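Local coordinates for protein histidine kinase (Synechocystis sp., PDB 5DFY) that senses light through a phycocyanobilin held covalently in the GAF domain present here, and probably relays the signal as a phosphorelay histidine kinase, at residues Y74-N77 against P78-G82; H176-A179 against R180-H183; L140-L143 against R144-E147. All coordinates share one frame; numbering follows the deposited sequence.

Contacts 1 and 3, a hairpin turn and a helix end, lie at the bilin of this GAF domain; contact 2 is a helix start away from it. Along the chain the order is contact 1, contact 3, contact 2. Contact 1 joins strands 70-76 and 82-89 at one side of the antiparallel sheet; contact 3 closes helix 137-145; contact 2 opens helix 179-203. None touches another. The centres of contacts 1 and 3 lie about 19 Å apart, yet both meet the phycocyanobilin, which spans between them. Contact 2 is about 26 Å from contact 1 and 22 Å from contact 3, centre to centre, and lies across the chain's centre from contact 1.

Contact 1 of 3, residues Y74-N77 against P78-G82; sequences YRFN and PDWSG. With CYC (phycocyanobilin), chain B.
One face of the Phe-76 ring receives the edge of Trp-80, whose CE3 comes to 3.6 Å from Phe-76 CG, while Ser-81 O sits at the rim of the same phenyl ring, near its plane. The pair is T-shaped, with the ring planes turned 63° against each other. Tyr-74 offers a face to the bilin: the methyl CMB of phycocyanobilin lies 3.7 Å from Tyr-74 CZ. At the edge of the phenol are Phe-76 CE1 and a water, which bonds to Tyr-74 OH at 2.8 Å and donates to Trp-80 O at 2.7 Å. With CG anti to the backbone N (chi1 180°), the Tyr-74 ring swings across Gly-82, where a CB would collide with CZ; the absence of a side chain there makes room for the phenol.

Polar atoms fix the turn itself. Asn-77 ND2 donates to Ser-81 OG over 2.9 Å, nearly straight at 172° and in the plane of its own amide. Ser-81 OG in turn donates to Asp-79 OD1, 2.6 Å away, on the syn lone pair, and the same oxygen also accepts from Ser-81 N to form an Asx turn. One carboxylate oxygen thus holds both the hydroxyl and the backbone N-H of Ser-81. Asn-77 N bonds to Ser-81 O at 2.8 Å, and Trp-80 N donates to Asn-77 O, closing the turn. A type I turn followed by Trp-80 at positive phi is the signature of a hairpin with a G1-type beta bulge, here linking strands 70-76 and 82-89 beside the bilin pocket of the GAF domain.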
# COMPACT_ATOMS: atom_id res chain seq x y z
N TYR A 74 -0.65 -15.15 9.34
CA TYR A 74 -0.25 -16.20 8.39
C TYR A 74 0.27 -15.51 7.15
O TYR A 74 -0.45 -14.71 6.56
CB TYR A 74 -1.44 -17.08 8.05
CG TYR A 74 -1.26 -18.23 7.08
CD1 TYR A 74 -0.82 -19.47 7.52
CD2 TYR A 74 -1.61 -18.10 5.75
CE1 TYR A 74 -0.71 -20.53 6.65
CE2 TYR A 74 -1.49 -19.16 4.86
CZ TYR A 74 -1.06 -20.37 5.33
OH TYR A 74 -0.93 -21.45 4.48
N ARG A 75 1.51 -15.80 6.79
CA ARG A 75 2.18 -15.13 5.67
C ARG A 75 2.32 -16.09 4.50
O ARG A 75 2.83 -17.19 4.69
CB ARG A 75 3.55 -14.64 6.10
CG ARG A 75 4.29 -13.87 5.01
CD ARG A 75 5.67 -13.46 5.47
NE ARG A 75 6.45 -14.65 5.73
CZ ARG A 75 7.46 -14.73 6.59
NH1 ARG A 75 7.85 -13.67 7.29
NH2 ARG A 75 8.09 -15.89 6.75
N PHE A 76 1.88 -15.67 3.32
CA PHE A 76 2.02 -16.49 2.12
C PHE A 76 3.46 -16.59 1.62
O PHE A 76 4.23 -15.62 1.63
CB PHE A 76 1.14 -15.95 1.02
CG PHE A 76 -0.33 -16.21 1.22
CD1 PHE A 76 -0.84 -17.51 1.24
CD2 PHE A 76 -1.22 -15.17 1.40
CE1 PHE A 76 -2.20 -17.74 1.41
CE2 PHE A 76 -2.57 -15.38 1.57
CZ PHE A 76 -3.07 -16.67 1.59
N ASN A 77 3.82 -17.79 1.20
CA ASN A 77 5.07 -18.05 0.51
C ASN A 77 4.85 -17.79 -0.96
O ASN A 77 3.71 -17.66 -1.40
CB ASN A 77 5.52 -19.48 0.73
CG ASN A 77 5.92 -19.75 2.16
OD1 ASN A 77 6.56 -18.92 2.81
ND2 ASN A 77 5.55 -20.93 2.66
N PRO A 78 5.94 -17.74 -1.74
CA PRO A 78 5.75 -17.47 -3.17
C PRO A 78 4.83 -18.48 -3.87
O PRO A 78 4.10 -18.07 -4.77
CB PRO A 78 7.19 -17.55 -3.70
CG PRO A 78 8.02 -17.06 -2.55
CD PRO A 78 7.35 -17.66 -1.33
N ASP A 79 4.83 -19.74 -3.45
CA ASP A 79 3.99 -20.75 -4.09
C ASP A 79 2.59 -20.84 -3.46
O ASP A 79 1.86 -21.79 -3.72
CB ASP A 79 4.67 -22.13 -4.06
CG ASP A 79 4.82 -22.70 -2.67
OD1 ASP A 79 4.35 -22.08 -1.70
OD2 ASP A 79 5.41 -23.81 -2.54
N TRP A 80 2.25 -19.85 -2.63
CA TRP A 80 0.93 -19.71 -2.00
C TRP A 80 0.61 -20.77 -0.95
O TRP A 80 -0.51 -20.80 -0.42
CB TRP A 80 -0.17 -19.66 -3.06
CG TRP A 80 -0.04 -18.45 -3.90
CD1 TRP A 80 0.42 -18.39 -5.18
CD2 TRP A 80 -0.33 -17.09 -3.52
NE1 TRP A 80 0.44 -17.10 -5.62
CE2 TRP A 80 -0.01 -16.27 -4.62
CE3 TRP A 80 -0.80 -16.49 -2.34
CZ2 TRP A 80 -0.17 -14.90 -4.60
CZ3 TRP A 80 -0.96 -15.13 -2.33
CH2 TRP A 80 -0.65 -14.34 -3.44
N SER A 81 1.60 -21.57 -0.58
CA SER A 81 1.62 -22.16 0.74
C SER A 81 1.83 -21.01 1.70
O SER A 81 1.98 -19.85 1.27
CB SER A 81 2.73 -23.21 0.89
OG SER A 81 4.04 -22.64 0.79
N GLY A 82 1.86 -21.28 3.00
CA GLY A 82 2.11 -20.22 3.94
C GLY A 82 2.65 -20.70 5.26
O GLY A 82 2.84 -21.90 5.48
CHA CYC B . -10.86 -23.40 2.36
NA CYC B . -8.93 -23.00 3.96
C1A CYC B . -10.12 -22.64 3.18
C2A CYC B . -10.41 -21.20 3.49
C3A CYC B . -9.42 -20.71 4.43
C4A CYC B . -8.52 -21.83 4.72
CMA CYC B . -9.37 -19.30 4.97
CAA CYC B . -11.52 -20.40 2.84
CBA CYC B . -10.88 -20.00 1.49
CGA CYC B . -11.77 -19.24 0.51
O1A CYC B . -13.01 -19.22 0.69
O2A CYC B . -11.28 -18.65 -0.52
CHB CYC B . -7.29 -21.88 5.57
NB CYC B . -8.10 -20.48 7.48
C1B CYC B . -7.06 -21.11 6.62
C2B CYC B . -5.74 -20.77 7.15
C3B CYC B . -5.91 -19.97 8.29
C4B CYC B . -7.35 -19.78 8.55
CMB CYC B . -4.44 -21.23 6.52
CAB CYC B . -4.80 -19.38 9.15
CBB CYC B . -4.78 -17.86 9.01
OB CYC B . -7.90 -19.16 9.44
NC CYC B . -7.49 -27.42 3.97
C1C CYC B . -6.77 -28.10 4.71
C2C CYC B . -6.61 -29.68 4.06
C3C CYC B . -6.88 -29.55 2.79
C4C CYC B . -7.91 -28.30 2.76
CMC CYC B . -5.21 -30.29 4.42
CAC CYC B . -7.52 -30.83 2.00
CBC CYC B . -6.43 -31.85 1.79
OC CYC B . -6.25 -27.75 5.75
CHD CYC B . -8.82 -28.06 1.81
ND CYC B . -9.46 -25.63 2.38
C1D CYC B . -9.68 -26.83 1.77
C2D CYC B . -10.85 -26.78 1.08
C3D CYC B . -11.37 -25.54 1.24
C4D CYC B . -10.50 -24.82 2.05
CMD CYC B . -11.41 -27.95 0.27
CAD CYC B . -12.66 -25.03 0.65
CBD CYC B . -13.78 -25.08 1.67
CGD CYC B . -14.10 -26.52 2.01
O1D CYC B . -13.80 -27.00 3.14
O2D CYC B . -14.66 -27.27 1.17
O HOH W 1 -1.78 -21.64 1.82

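Contact 2 of 3, residues H176-A179 against R180-H183; sequences HWQA and REIH
Glu-181 folds back onto Gln-178, the N-cap residue of helix 179-203; its side chain, at the third helical position, accepts from the N-cap N-H, as in one half of a capping box. Glu-181 CB lies 3.4 Å from Gln-178 O. A first torsion of -70° sets CG beside the backbone N, and on its way CG passes over a face of the Arg-180 guanidinium. Beyond CG the chain is extended, which carries CD past Gln-178 CB and delivers Glu-181 OE1 to Gln-178 N at 2.8 Å. The bond is almost straight (174°) and meets the oxygen on its anti side, 25° out of the carboxylate plane. Glu-181 OE1 also accepts from a water, whose oxygen is 2.6 Å away. The same water donates to His-176 O and thus ties the loop before the cap to this oxygen. The other oxygen, OE2, forms a salt bridge with Arg-175. Arginine and helix start together would be expected to favour the charged carboxylate.

Trp-177 crosses Glu-181 at about a right angle, CE3 standing 4.1 Å from Glu-181 OE1. Its indole N-H is spent on Val-127 O, and the ring packs on Ala-150 and Leu-152 of strand 150-158, fastening the loop to the sheet. Ile-182 follows it onto Leu-152, while its N donates to Gln-178 O, 3.1 Å away, in the first turn of the helix. At the next residue, the imidazole of His-183 lies with a face over Ala-179 O, which approaches His-183 CG to 2.9 Å.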
# COMPACT_ATOMS: atom_id res chain seq x y z
N HIS A 176 -21.46 -16.12 16.77
CA HIS A 176 -22.05 -15.39 15.65
C HIS A 176 -21.31 -14.09 15.46
O HIS A 176 -21.45 -13.18 16.27
CB HIS A 176 -23.53 -15.11 15.87
CG HIS A 176 -24.15 -14.34 14.75
ND1 HIS A 176 -24.98 -13.25 14.95
CD2 HIS A 176 -24.04 -14.48 13.41
CE1 HIS A 176 -25.37 -12.77 13.78
NE2 HIS A 176 -24.81 -13.50 12.83
N TRP A 177 -20.51 -14.01 14.40
CA TRP A 177 -19.72 -12.83 14.12
C TRP A 177 -20.61 -11.71 13.59
O TRP A 177 -21.36 -11.92 12.65
CB TRP A 177 -18.63 -13.14 13.11
CG TRP A 177 -17.69 -14.25 13.53
CD1 TRP A 177 -17.72 -15.55 13.11
CD2 TRP A 177 -16.58 -14.15 14.43
NE1 TRP A 177 -16.69 -16.26 13.68
CE2 TRP A 177 -15.98 -15.42 14.49
CE3 TRP A 177 -16.04 -13.11 15.19
CZ2 TRP A 177 -14.87 -15.67 15.29
CZ3 TRP A 177 -14.95 -13.36 15.97
CH2 TRP A 177 -14.36 -14.63 16.01
N GLN A 178 -20.51 -10.53 14.20
CA GLN A 178 -21.33 -9.39 13.82
C GLN A 178 -20.70 -8.69 12.62
O GLN A 178 -19.48 -8.68 12.49
CB GLN A 178 -21.49 -8.41 14.97
CG GLN A 178 -22.12 -8.97 16.25
CD GLN A 178 -23.47 -9.66 16.01
OE1 GLN A 178 -23.72 -10.76 16.52
NE2 GLN A 178 -24.35 -9.01 15.25
N ALA A 179 -21.53 -8.12 11.77
CA ALA A 179 -21.05 -7.41 10.58
C ALA A 179 -20.01 -6.36 10.96
O ALA A 179 -19.04 -6.14 10.23
CB ALA A 179 -22.21 -6.77 9.84
N ARG A 180 -20.21 -5.72 12.10
CA ARG A 180 -19.29 -4.69 12.58
C ARG A 180 -17.91 -5.28 12.86
O ARG A 180 -16.89 -4.71 12.47
CB ARG A 180 -19.84 -4.01 13.83
CG ARG A 180 -18.81 -3.20 14.60
CD ARG A 180 -19.37 -2.73 15.94
NE ARG A 180 -19.76 -3.85 16.79
CZ ARG A 180 -18.98 -4.39 17.72
NH1 ARG A 180 -17.75 -3.92 17.92
NH2 ARG A 180 -19.42 -5.41 18.45
N GLU A 181 -17.89 -6.42 13.54
CA GLU A 181 -16.63 -7.09 13.87
C GLU A 181 -15.85 -7.45 12.61
O GLU A 181 -14.61 -7.32 12.56
CB GLU A 181 -16.91 -8.35 14.71
CG GLU A 181 -17.41 -8.02 16.11
CD GLU A 181 -17.96 -9.22 16.87
OE1 GLU A 181 -18.56 -10.11 16.23
OE2 GLU A 181 -17.79 -9.24 18.10
N ILE A 182 -16.56 -7.93 11.59
CA ILE A 182 -15.95 -8.23 10.30
C ILE A 182 -15.34 -6.96 9.73
O ILE A 182 -14.20 -6.96 9.25
CB ILE A 182 -16.97 -8.83 9.32
CG1 ILE A 182 -17.53 -10.15 9.87
CG2 ILE A 182 -16.33 -9.06 7.98
CD1 ILE A 182 -18.69 -10.70 9.03
N HIS A 183 -16.10 -5.87 9.78
CA HIS A 183 -15.62 -4.61 9.21
C HIS A 183 -14.39 -4.10 9.96
O HIS A 183 -13.47 -3.55 9.36
CB HIS A 183 -16.71 -3.55 9.25
CG HIS A 183 -17.96 -3.98 8.57
ND1 HIS A 183 -19.21 -3.50 8.92
CD2 HIS A 183 -18.16 -4.87 7.57
CE1 HIS A 183 -20.12 -4.08 8.15
NE2 HIS A 183 -19.51 -4.91 7.33
O HOH W 2 -19.43 -11.99 17.86

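Contact 3 of 3, residues L140-L143 against R144-E147; sequences LDNL and RRFE. With CYC (phycocyanobilin), chain B.
Asn-142 and Arg-145 lie side by side and point the same way. Arg-145 leaves the helix with CG anti to its N (chi1 171°) and stays extended to NE, which brings NH1 to Asn-142 OD1 at 2.9 Å. The oxygen is in the guanidinium plane, but the donor stands above the amide carbonyl plane, the two flat groups being turned 43° apart. Phe-146 CZ lies 3.5 Å above the plane of the Arg-145 guanidinium, over its centre. Asn-142 has chi1 at -97°, away from a staggered value, and its ND2 donates to the bilin carbonyl OC at 2.7 Å. With both amide ends bonded, its rotation is fixed. Replacement by a leucine would probably leave the bilin oxygen OC without this donor and Arg-145 NH1 without OD1, though NH1 would keep Leu-105 O.

Leu-140 lays CD2 over one face of the Arg-144 guanidinium, 3.7 Å from Arg-144 NH2, the nitrogen that makes the salt bridge to Glu-131. A water joins Arg-144 NH1 to Asp-141 OD1. Glu-147, at positive phi, is the C-prime residue of a Schellman motif, its N bonded to Arg-144 O at 2.9 Å. At this end of helix 137-145, which carries the bilin-bound Cys-138 and His-139, the Phe-146 ring meets Trp-106, and the backbone O of Phe-146 accepts from Arg-70, which opens strand 70-76, just before the chain enters strand 150-158.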
# COMPACT_ATOMS: atom_id res chain seq x y z
N LEU A 140 -11.84 -29.49 7.88
CA LEU A 140 -12.41 -29.61 9.22
C LEU A 140 -11.43 -30.27 10.18
O LEU A 140 -11.36 -29.90 11.36
CB LEU A 140 -13.72 -30.41 9.18
CG LEU A 140 -14.44 -30.58 10.52
CD1 LEU A 140 -14.62 -29.24 11.22
CD2 LEU A 140 -15.79 -31.27 10.34
N ASP A 141 -10.66 -31.25 9.70
CA ASP A 141 -9.71 -31.93 10.56
C ASP A 141 -8.66 -30.95 11.06
O ASP A 141 -8.25 -31.01 12.21
CB ASP A 141 -9.02 -33.09 9.84
CG ASP A 141 -9.97 -34.26 9.55
OD1 ASP A 141 -11.05 -34.35 10.19
OD2 ASP A 141 -9.64 -35.08 8.67
N ASN A 142 -8.23 -30.04 10.19
CA ASN A 142 -7.23 -29.08 10.61
C ASN A 142 -7.83 -28.03 11.53
O ASN A 142 -7.17 -27.59 12.46
CB ASN A 142 -6.57 -28.41 9.40
CG ASN A 142 -5.25 -29.07 9.03
OD1 ASN A 142 -4.62 -29.73 9.86
ND2 ASN A 142 -4.83 -28.90 7.79
N LEU A 143 -9.08 -27.65 11.29
CA LEU A 143 -9.75 -26.71 12.19
C LEU A 143 -9.83 -27.31 13.59
O LEU A 143 -9.49 -26.65 14.57
CB LEU A 143 -11.14 -26.35 11.66
CG LEU A 143 -11.10 -25.51 10.37
CD1 LEU A 143 -12.41 -25.58 9.62
CD2 LEU A 143 -10.78 -24.05 10.70
N ARG A 144 -10.27 -28.56 13.69
CA ARG A 144 -10.32 -29.24 14.99
C ARG A 144 -8.95 -29.36 15.63
O ARG A 144 -8.79 -29.14 16.84
CB ARG A 144 -10.94 -30.63 14.82
CG ARG A 144 -12.37 -30.60 14.44
CD ARG A 144 -12.81 -31.99 14.02
NE ARG A 144 -14.25 -32.09 13.95
CZ ARG A 144 -14.90 -33.17 13.55
NH1 ARG A 144 -14.22 -34.23 13.15
NH2 ARG A 144 -16.22 -33.18 13.52
N ARG A 145 -7.94 -29.69 14.83
CA ARG A 145 -6.58 -29.85 15.32
C ARG A 145 -6.07 -28.57 15.97
O ARG A 145 -5.37 -28.59 16.99
CB ARG A 145 -5.67 -30.27 14.15
CG ARG A 145 -4.20 -30.29 14.40
CD ARG A 145 -3.48 -30.60 13.07
NE ARG A 145 -2.06 -30.27 13.11
CZ ARG A 145 -1.34 -29.84 12.08
NH1 ARG A 145 -1.89 -29.67 10.88
NH2 ARG A 145 -0.06 -29.56 12.25
N PHE A 146 -6.45 -27.43 15.39
CA PHE A 146 -6.04 -26.14 15.91
C PHE A 146 -7.06 -25.54 16.89
O PHE A 146 -6.95 -24.38 17.28
CB PHE A 146 -5.77 -25.20 14.74
CG PHE A 146 -4.60 -25.66 13.88
CD1 PHE A 146 -3.44 -26.14 14.47
CD2 PHE A 146 -4.68 -25.63 12.51
CE1 PHE A 146 -2.38 -26.57 13.69
CE2 PHE A 146 -3.62 -26.07 11.74
CZ PHE A 146 -2.49 -26.52 12.32
N GLU A 147 -8.00 -26.35 17.34
CA GLU A 147 -9.00 -25.97 18.34
C GLU A 147 -9.80 -24.73 17.88
O GLU A 147 -10.08 -23.83 18.66
CB GLU A 147 -8.35 -25.73 19.72
CG GLU A 147 -9.37 -25.86 20.84
CD GLU A 147 -8.77 -25.86 22.24
OE1 GLU A 147 -7.59 -25.47 22.43
OE2 GLU A 147 -9.49 -26.25 23.17
CHA CYC B . -10.86 -23.40 2.36
NA CYC B . -8.93 -23.00 3.96
C1A CYC B . -10.12 -22.64 3.18
C2A CYC B . -10.41 -21.20 3.49
C3A CYC B . -9.42 -20.71 4.43
C4A CYC B . -8.52 -21.83 4.72
CMA CYC B . -9.37 -19.30 4.97
CAA CYC B . -11.52 -20.40 2.84
CBA CYC B . -10.88 -20.00 1.49
CGA CYC B . -11.77 -19.24 0.51
O1A CYC B . -13.01 -19.22 0.69
O2A CYC B . -11.28 -18.65 -0.52
CHB CYC B . -7.29 -21.88 5.57
NB CYC B . -8.10 -20.48 7.48
C1B CYC B . -7.06 -21.11 6.62
C2B CYC B . -5.74 -20.77 7.15
C3B CYC B . -5.91 -19.97 8.29
C4B CYC B . -7.35 -19.78 8.55
CMB CYC B . -4.44 -21.23 6.52
CAB CYC B . -4.80 -19.38 9.15
CBB CYC B . -4.78 -17.86 9.01
OB CYC B . -7.90 -19.16 9.44
NC CYC B . -7.49 -27.42 3.97
C1C CYC B . -6.77 -28.10 4.71
C2C CYC B . -6.61 -29.68 4.06
C3C CYC B . -6.88 -29.55 2.79
C4C CYC B . -7.91 -28.30 2.76
CMC CYC B . -5.21 -30.29 4.42
CAC CYC B . -7.52 -30.83 2.00
CBC CYC B . -6.43 -31.85 1.79
OC CYC B . -6.25 -27.75 5.75
CHD CYC B . -8.82 -28.06 1.81
ND CYC B . -9.46 -25.63 2.38
C1D CYC B . -9.68 -26.83 1.77
C2D CYC B . -10.85 -26.78 1.08
C3D CYC B . -11.37 -25.54 1.24
C4D CYC B . -10.50 -24.82 2.05
CMD CYC B . -11.41 -27.95 0.27
CAD CYC B . -12.66 -25.03 0.65
CBD CYC B . -13.78 -25.08 1.67
CGD CYC B . -14.10 -26.52 2.01
O1D CYC B . -13.80 -27.00 3.14
O2D CYC B . -14.66 -27.27 1.17
O HOH W 3 -11.36 -34.83 12.76